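Local coordinates for outer membrane protein SusF (Bacteroides thetaiotaomicron, PDB 4FE9), which binds starch at the cell surface through its carbohydrate-binding modules, before the glycan is imported into the periplasm for degradation, at residues A[286-289]-A[295-298]; A[307-312]-A[352-357]; A[340-345]-A[363-368]; A[389-394]-A[458-463]. One frame throughout, in Å; residues are numbered along the deposited sequence.

Contact 1 of 4, residues A[286-289]-A[295-298]; sequences VPVN and FWGI. With EDO (1,2-ethanediol), chain F.
V286 and W296 form an antiparallel hydrogen-bonded pair, with V286 N giving a nearly straight bond to W296 O (2.7 Å, 173° at the hydrogen), while the return bond from W296 N to V286 O is longer and more bent. One step on, P287 faces F295 in a non-hydrogen-bonded pair, where a proline costs the ladder nothing because no amide hydrogen is needed toward the partner strand. V286 O also receives a CA-H...O contact from F295 CA at 3.1 Å. On one face of the sheet the V286 and W296 side chains run alongside each other. The indole CG sits between the backbone N and the carbonyl carbon (chi1 69°), which folds the ring back over its neighbour: V286 CB makes a CH-pi contact with the five-membered ring, 3.9 Å from its centroid. V288 CG2 touches the edge of the same ring at CD1. These residues belong to the beta hairpin of strands 283-287 and 294-301 in the second carbohydrate-binding module, and strand 294-301 is in turn bonded to strand 348-357, F295 to V354 and G297 to V352. A water lying in the indole plane accepts from W296 NE1 at 2.9 Å and donates to P287 O, bridging ring and opposing backbone. On the other face, P287 CB packs against F295 CE1 at 4.0 Å, and P287 CA approaches F295 CD1 obliquely. Farther along, I298 N donates to O1 of a 1,2-ethanediol molecule, probably from the crystallisation liquor, which also bonds to Y440 OH.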
loop_
_atom_site.group_PDB
_atom_site.type_symbol
_atom_site.label_atom_id
_atom_site.label_comp_id
_atom_site.label_asym_id
_atom_site.label_seq_id
_atom_site.Cartn_x
_atom_site.Cartn_y
_atom_site.Cartn_z
ATOM N N VAL A 286 3.622 -18.881 11.250
ATOM C CA VAL A 286 5.041 -19.118 11.084
ATOM C C VAL A 286 5.681 -17.889 10.416
ATOM O O VAL A 286 5.203 -17.440 9.358
ATOM C CB VAL A 286 5.264 -20.350 10.201
ATOM C CG1 VAL A 286 6.797 -20.678 10.067
ATOM C CG2 VAL A 286 4.460 -21.564 10.755
ATOM N N PRO A 287 6.726 -17.302 11.049
ATOM C CA PRO A 287 7.351 -16.152 10.354
ATOM C C PRO A 287 7.981 -16.562 9.005
ATOM O O PRO A 287 8.604 -17.602 8.912
ATOM C CB PRO A 287 8.433 -15.643 11.362
ATOM C CG PRO A 287 8.719 -16.817 12.264
ATOM C CD PRO A 287 7.535 -17.812 12.173
ATOM N N VAL A 288 7.786 -15.751 7.974
ATOM C CA VAL A 288 8.535 -15.905 6.742
ATOM C C VAL A 288 10.000 -15.454 6.948
ATOM O O VAL A 288 10.248 -14.389 7.503
ATOM C CB VAL A 288 7.893 -15.064 5.582
ATOM C CG1 VAL A 288 8.727 -15.182 4.317
ATOM C CG2 VAL A 288 6.457 -15.520 5.328
ATOM N N ASN A 289 10.953 -16.273 6.487
ATOM C CA ASN A 289 12.375 -16.086 6.810
ATOM C C ASN A 289 12.889 -14.734 6.329
ATOM O O ASN A 289 12.676 -14.363 5.176
ATOM C CB ASN A 289 13.212 -17.205 6.189
ATOM C CG ASN A 289 14.687 -17.157 6.628
ATOM O OD1 ASN A 289 15.429 -16.285 6.216
ATOM N ND2 ASN A 289 15.112 -18.152 7.376
ATOM N N PHE A 295 3.987 -13.619 7.841
ATOM C CA PHE A 295 3.699 -14.885 8.536
ATOM C C PHE A 295 2.801 -15.728 7.661
ATOM O O PHE A 295 2.161 -15.205 6.742
ATOM C CB PHE A 295 2.982 -14.637 9.878
ATOM C CG PHE A 295 3.732 -13.777 10.803
ATOM C CD1 PHE A 295 4.594 -14.327 11.730
ATOM C CD2 PHE A 295 3.529 -12.412 10.815
ATOM C CE1 PHE A 295 5.330 -13.510 12.582
ATOM C CE2 PHE A 295 4.233 -11.588 11.688
ATOM C CZ PHE A 295 5.148 -12.135 12.555
ATOM N N TRP A 296 2.765 -17.023 7.928
ATOM C CA TRP A 296 1.907 -17.937 7.198
ATOM C C TRP A 296 1.501 -19.141 8.055
ATOM O O TRP A 296 2.063 -19.380 9.151
ATOM C CB TRP A 296 2.555 -18.389 5.882
ATOM C CG TRP A 296 3.780 -19.309 6.070
ATOM C CD1 TRP A 296 5.060 -18.922 6.394
ATOM C CD2 TRP A 296 3.773 -20.745 6.122
ATOM N NE1 TRP A 296 5.850 -20.035 6.650
ATOM C CE2 TRP A 296 5.096 -21.163 6.431
ATOM C CE3 TRP A 296 2.765 -21.713 6.025
ATOM C CZ2 TRP A 296 5.444 -22.488 6.517
ATOM C CZ3 TRP A 296 3.123 -23.041 6.049
ATOM C CH2 TRP A 296 4.450 -23.426 6.283
ATOM N N GLY A 297 0.410 -19.790 7.653
ATOM C CA GLY A 297 0.017 -21.033 8.267
ATOM C C GLY A 297 -0.872 -21.805 7.335
ATOM O O GLY A 297 -1.460 -21.235 6.412
ATOM N N ILE A 298 -0.975 -23.102 7.556
ATOM C CA ILE A 298 -2.007 -23.893 6.874
ATOM C C ILE A 298 -3.067 -24.359 7.840
ATOM O O ILE A 298 -2.751 -24.826 8.939
ATOM C CB ILE A 298 -1.417 -25.053 6.123
ATOM C CG1 ILE A 298 -0.778 -24.547 4.836
ATOM C CG2 ILE A 298 -2.512 -26.113 5.801
ATOM C CD1 ILE A 298 0.074 -25.559 4.120
HETATM C C1 EDO F . 0.230 -24.189 10.859
HETATM O O1 EDO F . 0.632 -24.225 9.484
HETATM C C2 EDO F . 0.839 -22.954 11.476
HETATM O O2 EDO F . 0.522 -22.931 12.869
HETATM O O HOH W 1 8.722 -19.653 7.168
#

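Contact 2 of 4, residues A[307-312]-A[352-357]; sequences VKFAPQ and VYVSVI. With GLC (alpha-D-glucopyranose), chain C.
F309 touches both V352 and V354, and it does so from the middle of a strand whose preceding residues face different partners. At V307 the side chain lies over F301 and L342 rather than over the 352-357 segment. K308 turns the other way, to the sugar: its chain runs extended from CB and then bends at chi3 (103°), which brings NZ to within 2.6 Å of O3 of the bound glucose of chain C, with a weak second bond to O2. D318 forms a salt bridge with the same ammonium group and is itself hydrogen-bonded to this glucose, so the lysine is held from the protein side while it grips the sugar.

F309 then directs its ring into the interior. CG anti to the carbonyl carbon (chi1 -61°) carries the ring toward the 352-357 segment, and the near-perpendicular chi2 (91°) turns one face to V354 CG2, which stands 3.9 Å above its plane and toward the rim. The resulting CH-pi contact has the methyl 4.2 Å from the ring centroid. V352 CG1 meets F309 CZ at 4.2 Å from an oblique direction, so the two valines touch the ring with different branches. The backbones stay well apart, F309 CA and V354 CA being 9.0 Å from each other, and the bridge between them is purely apolar. I363 also packs on F309, and L263 on V354. Facing strands joined through buried side chains are characteristic of a beta sandwich, here the Ig-like fold of the second carbohydrate-binding module, with the glycan pocket on the outer side of strand 306-310 at K308.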
loop_
_atom_site.group_PDB
_atom_site.type_symbol
_atom_site.label_atom_id
_atom_site.label_comp_id
_atom_site.label_asym_id
_atom_site.label_seq_id
_atom_site.Cartn_x
_atom_site.Cartn_y
_atom_site.Cartn_z
ATOM N N VAL A 307 -12.535 -15.282 12.082
ATOM C CA VAL A 307 -11.215 -15.208 12.727
ATOM C C VAL A 307 -10.710 -13.785 12.905
ATOM O O VAL A 307 -11.078 -12.880 12.139
ATOM C CB VAL A 307 -10.155 -16.009 11.936
ATOM C CG1 VAL A 307 -10.495 -17.523 11.941
ATOM C CG2 VAL A 307 -10.029 -15.490 10.549
ATOM N N LYS A 308 -9.775 -13.613 13.844
ATOM C CA LYS A 308 -8.984 -12.367 13.950
ATOM C C LYS A 308 -7.512 -12.718 14.305
ATOM O O LYS A 308 -7.221 -13.843 14.707
ATOM C CB LYS A 308 -9.560 -11.463 15.036
ATOM C CG LYS A 308 -10.746 -10.646 14.589
ATOM C CD LYS A 308 -11.165 -9.699 15.638
ATOM C CE LYS A 308 -10.705 -8.304 15.317
ATOM N NZ LYS A 308 -11.382 -7.305 16.190
ATOM N N PHE A 309 -6.619 -11.752 14.155
ATOM C CA PHE A 309 -5.184 -11.973 14.327
ATOM C C PHE A 309 -4.667 -10.996 15.353
ATOM O O PHE A 309 -5.247 -9.931 15.531
ATOM C CB PHE A 309 -4.442 -11.764 12.999
ATOM C CG PHE A 309 -4.878 -12.688 11.920
ATOM C CD1 PHE A 309 -5.909 -12.330 11.053
ATOM C CD2 PHE A 309 -4.258 -13.917 11.749
ATOM C CE1 PHE A 309 -6.327 -13.199 10.042
ATOM C CE2 PHE A 309 -4.718 -14.827 10.782
ATOM C CZ PHE A 309 -5.752 -14.451 9.922
ATOM N N ALA A 310 -3.624 -11.385 16.089
ATOM C CA ALA A 310 -3.032 -10.509 17.132
ATOM C C ALA A 310 -1.531 -10.767 17.273
ATOM O O ALA A 310 -1.059 -11.875 17.008
ATOM C CB ALA A 310 -3.715 -10.739 18.474
ATOM N N PRO A 311 -0.799 -9.791 17.831
ATOM C CA PRO A 311 0.626 -9.938 17.920
ATOM C C PRO A 311 1.076 -10.693 19.204
ATOM O O PRO A 311 2.262 -10.783 19.469
ATOM C CB PRO A 311 1.113 -8.477 17.949
ATOM C CG PRO A 311 0.044 -7.758 18.615
ATOM C CD PRO A 311 -1.228 -8.419 18.158
ATOM N N GLN A 312 0.116 -11.105 20.034
ATOM C CA GLN A 312 0.366 -12.065 21.093
ATOM C C GLN A 312 -0.857 -12.978 21.178
ATOM O O GLN A 312 -1.804 -12.804 20.404
ATOM C CB GLN A 312 0.600 -11.357 22.411
ATOM C CG GLN A 312 -0.637 -10.599 22.959
ATOM C CD GLN A 312 -0.908 -9.287 22.212
ATOM O OE1 GLN A 312 -0.059 -8.399 22.179
ATOM N NE2 GLN A 312 -2.148 -9.103 21.774
ATOM N N VAL A 352 -2.853 -19.457 4.687
ATOM C CA VAL A 352 -3.090 -18.100 5.089
ATOM C C VAL A 352 -1.764 -17.319 5.141
ATOM O O VAL A 352 -0.787 -17.768 5.767
ATOM C CB VAL A 352 -3.737 -18.067 6.456
ATOM C CG1 VAL A 352 -3.907 -16.649 6.919
ATOM C CG2 VAL A 352 -5.121 -18.781 6.410
ATOM N N TYR A 353 -1.716 -16.186 4.451
ATOM C CA TYR A 353 -0.539 -15.322 4.437
ATOM C C TYR A 353 -0.888 -13.930 4.969
ATOM O O TYR A 353 -1.874 -13.332 4.532
ATOM C CB TYR A 353 -0.013 -15.231 3.016
ATOM C CG TYR A 353 1.050 -14.189 2.794
ATOM C CD1 TYR A 353 0.712 -12.876 2.504
ATOM C CD2 TYR A 353 2.394 -14.539 2.766
ATOM C CE1 TYR A 353 1.690 -11.925 2.210
ATOM C CE2 TYR A 353 3.368 -13.615 2.469
ATOM C CZ TYR A 353 3.011 -12.300 2.213
ATOM O OH TYR A 353 3.988 -11.367 1.953
ATOM N N VAL A 354 -0.152 -13.467 5.998
ATOM C CA VAL A 354 -0.462 -12.208 6.689
ATOM C C VAL A 354 0.817 -11.314 6.788
ATOM O O VAL A 354 1.930 -11.804 7.077
ATOM C CB VAL A 354 -1.007 -12.434 8.112
ATOM C CG1 VAL A 354 -1.369 -11.080 8.773
ATOM C CG2 VAL A 354 -2.216 -13.366 8.121
ATOM N N SER A 355 0.670 -10.041 6.473
ATOM C CA SER A 355 1.788 -9.108 6.553
ATOM C C SER A 355 1.364 -7.856 7.319
ATOM O O SER A 355 0.262 -7.340 7.117
ATOM C CB SER A 355 2.257 -8.744 5.146
ATOM O OG SER A 355 3.415 -7.942 5.183
ATOM N N VAL A 356 2.184 -7.429 8.270
ATOM C CA VAL A 356 1.854 -6.281 9.136
ATOM C C VAL A 356 3.117 -5.436 9.289
ATOM O O VAL A 356 4.144 -5.917 9.807
ATOM C CB VAL A 356 1.411 -6.757 10.547
ATOM C CG1 VAL A 356 1.119 -5.562 11.483
ATOM C CG2 VAL A 356 0.205 -7.672 10.449
ATOM N N ILE A 357 3.114 -4.257 8.709
ATOM C CA ILE A 357 4.175 -3.329 8.982
ATOM C C ILE A 357 3.604 -2.000 9.381
ATOM O O ILE A 357 2.769 -1.447 8.670
ATOM C CB ILE A 357 5.103 -3.168 7.799
ATOM C CG1 ILE A 357 5.853 -4.466 7.545
ATOM C CG2 ILE A 357 6.133 -2.037 8.070
ATOM C CD1 ILE A 357 6.067 -4.757 6.089
HETATM C C1 GLC C . -11.455 -6.982 21.683
HETATM C C2 GLC C . -11.295 -7.343 20.211
HETATM C C3 GLC C . -12.547 -7.996 19.670
HETATM C C4 GLC C . -12.916 -9.192 20.527
HETATM C C5 GLC C . -13.030 -8.772 21.969
HETATM C C6 GLC C . -13.339 -9.971 22.861
HETATM O O2 GLC C . -11.041 -6.161 19.473
HETATM O O3 GLC C . -12.364 -8.412 18.311
HETATM O O4 GLC C . -14.175 -9.674 20.132
HETATM O O5 GLC C . -11.822 -8.148 22.420
HETATM O O6 GLC C . -13.442 -9.496 24.202
#

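Contact 3 of 4, residues A[340-345]-A[363-368]. With GLC (alpha-D-glucopyranose), chain B.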
loop_
_atom_site.group_PDB
_atom_site.type_symbol
_atom_site.label_atom_id
_atom_site.label_comp_id
_atom_site.label_asym_id
_atom_site.label_seq_id
_atom_site.Cartn_x
_atom_site.Cartn_y
_atom_site.Cartn_z
ATOM N N GLY A 340 -16.103 -6.473 11.419
ATOM C CA GLY A 340 -14.652 -6.281 11.561
ATOM C C GLY A 340 -13.904 -7.592 11.756
ATOM O O GLY A 340 -12.676 -7.625 11.696
ATOM N N ASN A 341 -14.651 -8.672 12.011
ATOM C CA ASN A 341 -14.112 -10.022 11.939
ATOM C C ASN A 341 -13.891 -10.388 10.513
ATOM O O ASN A 341 -14.644 -9.959 9.639
ATOM C CB ASN A 341 -15.097 -11.022 12.533
ATOM C CG ASN A 341 -15.254 -10.881 14.019
ATOM O OD1 ASN A 341 -14.504 -10.163 14.675
ATOM N ND2 ASN A 341 -16.168 -11.658 14.581
ATOM N N LEU A 342 -12.933 -11.280 10.268
ATOM C CA LEU A 342 -12.803 -11.886 8.970
ATOM C C LEU A 342 -13.582 -13.201 8.882
ATOM O O LEU A 342 -13.330 -14.155 9.656
ATOM C CB LEU A 342 -11.341 -12.114 8.618
ATOM C CG LEU A 342 -11.111 -12.760 7.261
ATOM C CD1 LEU A 342 -11.551 -11.845 6.148
ATOM C CD2 LEU A 342 -9.670 -13.175 7.071
ATOM N N LYS A 343 -14.524 -13.252 7.944
ATOM C CA LYS A 343 -15.412 -14.404 7.806
ATOM C C LYS A 343 -15.039 -15.210 6.580
ATOM O O LYS A 343 -14.841 -14.664 5.494
ATOM C CB LYS A 343 -16.883 -13.959 7.730
ATOM C CG LYS A 343 -17.867 -15.073 7.271
ATOM C CD LYS A 343 -19.289 -14.797 7.772
ATOM C CE LYS A 343 -20.333 -15.242 6.750
ATOM N NZ LYS A 343 -21.655 -14.543 6.970
ATOM N N VAL A 344 -14.843 -16.501 6.775
ATOM C CA VAL A 344 -14.514 -17.353 5.681
ATOM C C VAL A 344 -15.805 -18.052 5.225
ATOM O O VAL A 344 -16.562 -18.555 6.057
ATOM C CB VAL A 344 -13.464 -18.426 6.101
ATOM C CG1 VAL A 344 -13.084 -19.267 4.912
ATOM C CG2 VAL A 344 -12.224 -17.745 6.705
ATOM N N GLY A 345 -16.090 -17.987 3.930
ATOM C CA GLY A 345 -17.398 -18.438 3.427
ATOM C C GLY A 345 -17.399 -19.855 2.861
ATOM O O GLY A 345 -18.415 -20.572 2.952
ATOM N N ILE A 363 -3.858 -9.477 4.235
ATOM C CA ILE A 363 -4.219 -10.880 4.490
ATOM C C ILE A 363 -4.551 -11.537 3.171
ATOM O O ILE A 363 -5.222 -10.921 2.347
ATOM C CB ILE A 363 -5.417 -10.962 5.420
ATOM C CG1 ILE A 363 -5.074 -10.352 6.763
ATOM C CG2 ILE A 363 -5.917 -12.410 5.564
ATOM C CD1 ILE A 363 -6.287 -10.079 7.667
ATOM N N GLU A 364 -3.860 -12.644 2.854
ATOM C CA GLU A 364 -4.186 -13.460 1.663
ATOM C C GLU A 364 -4.561 -14.890 2.049
ATOM O O GLU A 364 -4.023 -15.434 3.023
ATOM C CB GLU A 364 -3.026 -13.473 0.669
ATOM C CG GLU A 364 -2.609 -12.084 0.181
ATOM C CD GLU A 364 -3.659 -11.436 -0.760
ATOM O OE1 GLU A 364 -4.474 -10.590 -0.294
ATOM O OE2 GLU A 364 -3.674 -11.793 -1.954
ATOM N N PHE A 365 -5.607 -15.423 1.404
ATOM C CA PHE A 365 -5.875 -16.864 1.392
ATOM C C PHE A 365 -5.518 -17.458 0.070
ATOM O O PHE A 365 -5.889 -16.923 -0.975
ATOM C CB PHE A 365 -7.326 -17.138 1.670
ATOM C CG PHE A 365 -7.684 -17.034 3.095
ATOM C CD1 PHE A 365 -7.367 -15.891 3.820
ATOM C CD2 PHE A 365 -8.377 -18.062 3.726
ATOM C CE1 PHE A 365 -7.701 -15.785 5.157
ATOM C CE2 PHE A 365 -8.725 -17.971 5.059
ATOM C CZ PHE A 365 -8.380 -16.829 5.791
ATOM N N GLU A 366 -4.801 -18.572 0.098
ATOM C CA GLU A 366 -4.262 -19.177 -1.116
ATOM C C GLU A 366 -4.487 -20.688 -1.130
ATOM O O GLU A 366 -4.817 -21.257 -0.136
ATOM C CB GLU A 366 -2.783 -18.883 -1.218
ATOM C CG GLU A 366 -2.486 -17.472 -1.743
ATOM C CD GLU A 366 -1.038 -17.056 -1.517
ATOM O OE1 GLU A 366 -0.116 -17.787 -1.971
ATOM O OE2 GLU A 366 -0.834 -15.977 -0.924
ATOM N N LYS A 367 -4.277 -21.326 -2.272
ATOM C CA LYS A 367 -4.358 -22.783 -2.325
ATOM C C LYS A 367 -3.306 -23.362 -1.356
ATOM O O LYS A 367 -2.156 -22.908 -1.352
ATOM C CB LYS A 367 -4.085 -23.291 -3.743
ATOM C CG LYS A 367 -5.089 -22.800 -4.810
ATOM C CD LYS A 367 -6.413 -23.524 -4.701
ATOM C CE LYS A 367 -6.501 -24.675 -5.692
ATOM N NZ LYS A 367 -6.307 -26.001 -5.029
ATOM N N PRO A 368 -3.704 -24.360 -0.533
ATOM C CA PRO A 368 -2.761 -25.031 0.389
ATOM C C PRO A 368 -1.833 -25.974 -0.344
ATOM O O PRO A 368 -1.957 -27.176 -0.189
ATOM C CB PRO A 368 -3.682 -25.830 1.287
ATOM C CG PRO A 368 -4.799 -26.228 0.381
ATOM C CD PRO A 368 -5.016 -25.026 -0.548
HETATM C C1 GLC B . -14.144 -11.003 19.640
HETATM C C2 GLC B . -14.940 -11.053 18.355
HETATM C C3 GLC B . -16.443 -10.891 18.635
HETATM C C4 GLC B . -16.919 -11.908 19.650
HETATM C C5 GLC B . -16.076 -11.740 20.911
HETATM C C6 GLC B . -16.440 -12.781 21.963
HETATM O O2 GLC B . -14.518 -9.944 17.574
HETATM O O3 GLC B . -17.182 -11.035 17.420
HETATM O O4 GLC B . -18.306 -11.661 19.942
HETATM O O5 GLC B . -14.694 -11.914 20.603
HETATM O O6 GLC B . -15.842 -12.393 23.200
#
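L342 and V344 close on F365 from strand 341-343 and the residue that follows it, and the tight part of this contact lies around that one ring. L342 and F365 converge across the interior, with L342 CD2 3.8 Å from F365 CE1. V344 CG2 approaches obliquely from the same side of the ring plane, nearest F365 CE2 (3.9 Å), and both methyls also approach CZ. With L342 CG anti to the backbone N (chi1 180°), the branch extends far enough for L342 CD2 to meet I363 CG2 as well, at 4.1 Å; that methyl of I363 in turn lies in the plane of the F365 ring, at its edge. F301, V352 and A333 of helix 327-333 add to the cover of F365.

Their neighbours along the chain are nearer to solvent: K343, E364 and E366 are partly exposed, and K367, just past the strand, is exposed. N341, although buried, faces the sugar: OD1 accepts from O2 of the glucose of chain B at 2.9 Å, while ND2 donates to O3 at 3.1 Å and also bonds to Q306. One strand thus separates two chemistries, an interior where the two segments meet through apolar side chains alone and a glycan-binding surface where a single amide uses both its polar ends to read adjacent hydroxyls.

Contact 4 of 4, residues A[389-394]-A[458-463]. With NA (sodium ion), chain I.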
loop_
_atom_site.group_PDB
_atom_site.type_symbol
_atom_site.label_atom_id
_atom_site.label_comp_id
_atom_site.label_asym_id
_atom_site.label_seq_id
_atom_site.Cartn_x
_atom_site.Cartn_y
_atom_site.Cartn_z
ATOM N N ASP A 389 5.366 -32.745 -7.732
ATOM C CA ASP A 389 5.919 -32.644 -6.380
ATOM C C ASP A 389 4.879 -32.126 -5.379
ATOM O O ASP A 389 5.114 -32.112 -4.162
ATOM C CB ASP A 389 7.205 -31.796 -6.401
ATOM C CG ASP A 389 8.358 -32.495 -7.157
ATOM O OD1 ASP A 389 8.283 -33.723 -7.354
ATOM O OD2 ASP A 389 9.343 -31.837 -7.540
ATOM N N LEU A 390 3.649 -31.960 -5.868
ATOM C CA LEU A 390 2.541 -31.460 -5.037
ATOM C C LEU A 390 1.968 -32.522 -4.097
ATOM O O LEU A 390 1.845 -33.667 -4.475
ATOM C CB LEU A 390 1.450 -30.912 -5.948
ATOM C CG LEU A 390 0.385 -30.033 -5.337
ATOM C CD1 LEU A 390 0.888 -28.613 -5.289
ATOM C CD2 LEU A 390 -0.920 -30.118 -6.170
ATOM N N PHE A 391 1.667 -32.151 -2.854
ATOM C CA PHE A 391 1.094 -33.086 -1.906
ATOM C C PHE A 391 -0.414 -33.125 -2.180
ATOM O O PHE A 391 -1.062 -32.065 -2.236
ATOM C CB PHE A 391 1.284 -32.594 -0.452
ATOM C CG PHE A 391 2.609 -32.989 0.192
ATOM C CD1 PHE A 391 2.631 -33.374 1.522
ATOM C CD2 PHE A 391 3.821 -32.667 -0.419
ATOM C CE1 PHE A 391 3.847 -33.580 2.199
ATOM C CE2 PHE A 391 5.048 -32.943 0.228
ATOM C CZ PHE A 391 5.043 -33.386 1.539
ATOM N N THR A 392 -1.003 -34.317 -2.126
ATOM C CA THR A 392 -2.457 -34.424 -2.081
ATOM C C THR A 392 -3.007 -33.740 -0.837
ATOM O O THR A 392 -2.437 -33.869 0.255
ATOM C CB THR A 392 -2.942 -35.908 -2.085
ATOM O OG1 THR A 392 -3.057 -36.369 -0.734
ATOM C CG2 THR A 392 -1.986 -36.784 -2.853
ATOM N N VAL A 393 -4.197 -33.139 -0.985
ATOM C CA VAL A 393 -4.855 -32.378 0.077
ATOM C C VAL A 393 -6.041 -33.160 0.691
ATOM O O VAL A 393 -6.964 -33.520 -0.003
ATOM C CB VAL A 393 -5.390 -31.013 -0.482
ATOM C CG1 VAL A 393 -6.088 -30.230 0.593
ATOM C CG2 VAL A 393 -4.271 -30.202 -1.086
ATOM N N PRO A 394 -6.078 -33.277 2.017
ATOM C CA PRO A 394 -7.171 -34.000 2.629
ATOM C C PRO A 394 -8.521 -33.266 2.473
ATOM O O PRO A 394 -8.570 -32.026 2.566
ATOM C CB PRO A 394 -6.773 -34.038 4.102
ATOM C CG PRO A 394 -5.990 -32.774 4.304
ATOM C CD PRO A 394 -5.284 -32.515 3.000
ATOM N N VAL A 458 5.911 -38.591 2.718
ATOM C CA VAL A 458 5.687 -37.800 3.966
ATOM C C VAL A 458 4.197 -37.724 4.323
ATOM O O VAL A 458 3.386 -37.478 3.458
ATOM C CB VAL A 458 6.217 -36.323 3.815
ATOM C CG1 VAL A 458 6.118 -35.594 5.131
ATOM C CG2 VAL A 458 7.630 -36.308 3.291
ATOM N N TYR A 459 3.876 -37.757 5.622
ATOM C CA TYR A 459 2.504 -37.512 6.093
ATOM C C TYR A 459 2.452 -36.345 7.075
ATOM O O TYR A 459 3.048 -36.411 8.149
ATOM C CB TYR A 459 1.908 -38.780 6.767
ATOM C CG TYR A 459 1.855 -40.001 5.861
ATOM C CD1 TYR A 459 0.638 -40.518 5.415
ATOM C CD2 TYR A 459 3.018 -40.611 5.425
ATOM C CE1 TYR A 459 0.599 -41.567 4.514
ATOM C CE2 TYR A 459 2.988 -41.674 4.558
ATOM C CZ TYR A 459 1.778 -42.165 4.124
ATOM O OH TYR A 459 1.769 -43.235 3.286
ATOM N N LEU A 460 1.594 -35.357 6.791
ATOM C CA LEU A 460 1.503 -34.164 7.636
ATOM C C LEU A 460 0.116 -33.969 8.182
ATOM O O LEU A 460 -0.846 -33.803 7.423
ATOM C CB LEU A 460 1.906 -32.910 6.853
ATOM C CG LEU A 460 3.235 -32.945 6.109
ATOM C CD1 LEU A 460 3.275 -31.871 5.047
ATOM C CD2 LEU A 460 4.372 -32.774 7.090
ATOM N N ASN A 461 0.022 -33.848 9.490
ATOM C CA ASN A 461 -1.188 -33.383 10.101
ATOM C C ASN A 461 -1.026 -31.971 10.625
ATOM O O ASN A 461 -0.546 -31.766 11.733
ATOM C CB ASN A 461 -1.594 -34.319 11.237
ATOM C CG ASN A 461 -2.972 -34.020 11.768
ATOM O OD1 ASN A 461 -3.389 -32.859 11.837
ATOM N ND2 ASN A 461 -3.646 -35.052 12.257
ATOM N N PHE A 462 -1.471 -30.995 9.845
ATOM C CA PHE A 462 -1.284 -29.609 10.220
ATOM C C PHE A 462 -2.145 -29.225 11.370
ATOM O O PHE A 462 -1.798 -28.334 12.132
ATOM C CB PHE A 462 -1.543 -28.685 9.050
ATOM C CG PHE A 462 -0.452 -28.660 8.063
ATOM C CD1 PHE A 462 0.720 -27.969 8.328
ATOM C CD2 PHE A 462 -0.623 -29.225 6.815
ATOM C CE1 PHE A 462 1.741 -27.931 7.395
ATOM C CE2 PHE A 462 0.371 -29.159 5.858
ATOM C CZ PHE A 462 1.558 -28.494 6.141
ATOM N N GLY A 463 -3.260 -29.931 11.544
ATOM C CA GLY A 463 -4.134 -29.688 12.700
ATOM C C GLY A 463 -3.437 -30.080 13.984
ATOM O O GLY A 463 -3.585 -29.428 15.014
HETATM NA NA NA I . 11.400 -31.794 -8.244
#
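The F391 ring has L460 CD1 and V458 CB approaching it obliquely, while the carbonyl O of D389, two residues earlier in its own segment, lies in the ring plane at an edge. Both aliphatic residues come from strand 458-461 of the third carbohydrate-binding module, the middle strand of a short antiparallel sheet between 401-402 and 466-469, and the aromatic side chain of a loop residue is thereby set against that sheet. The closest approach is F391 CE1 to L460 CD1 at 3.4 Å, a snug distance for two carbons; CD1 of the leucine also lies 3.9 Å from F391 CD1. The two side chains cross at about a right angle, and the leucine touches through one methyl, CD1. V458 meets the far end of the ring with its branching carbon rather than a methyl: CB is 3.9 Å from F391 CZ. F391 itself has CG anti to the carbonyl carbon (chi1 -86°), which swings the ring from the loop toward the strand.

The core continues beyond these three side chains. I433 of strand 430-434 packs on both V458 and L460, I438 packs on L460, and F401 and S403 also touch F391. Backbone bonds of D389 with L372 and of F391 with V370 tie the loop to the start of the module. At D389, the first residue of 389-394, the chain turns to a metal site: together with S377 OG and the carbonyl oxygens of Y378, G380 and A383, D389 OD2 binds a sodium ion, at 2.2 Å.

Contacts 1, 2 and 3 belong to the second carbohydrate-binding module and contact 4 to the third. Strand 294-301 joins contact 1 to contact 2, with W296 CB 3.4 Å from V352 O, and their centres are about 10 Å apart. Contacts 2 and 3 alternate along the chain and share neighbouring strands on both sides: V307 N lies 2.8 Å from L342 O, and Y353 O 2.7 Å from E364 N. They also supply K308 and N341 to one glycan pocket, completed by W272, W315 and D318. Contact 4 reaches this module through I298 CG2, 3.8 Å from F462 CD2, and through V393 beside P368; its centre is about 20 Å from that of contact 3.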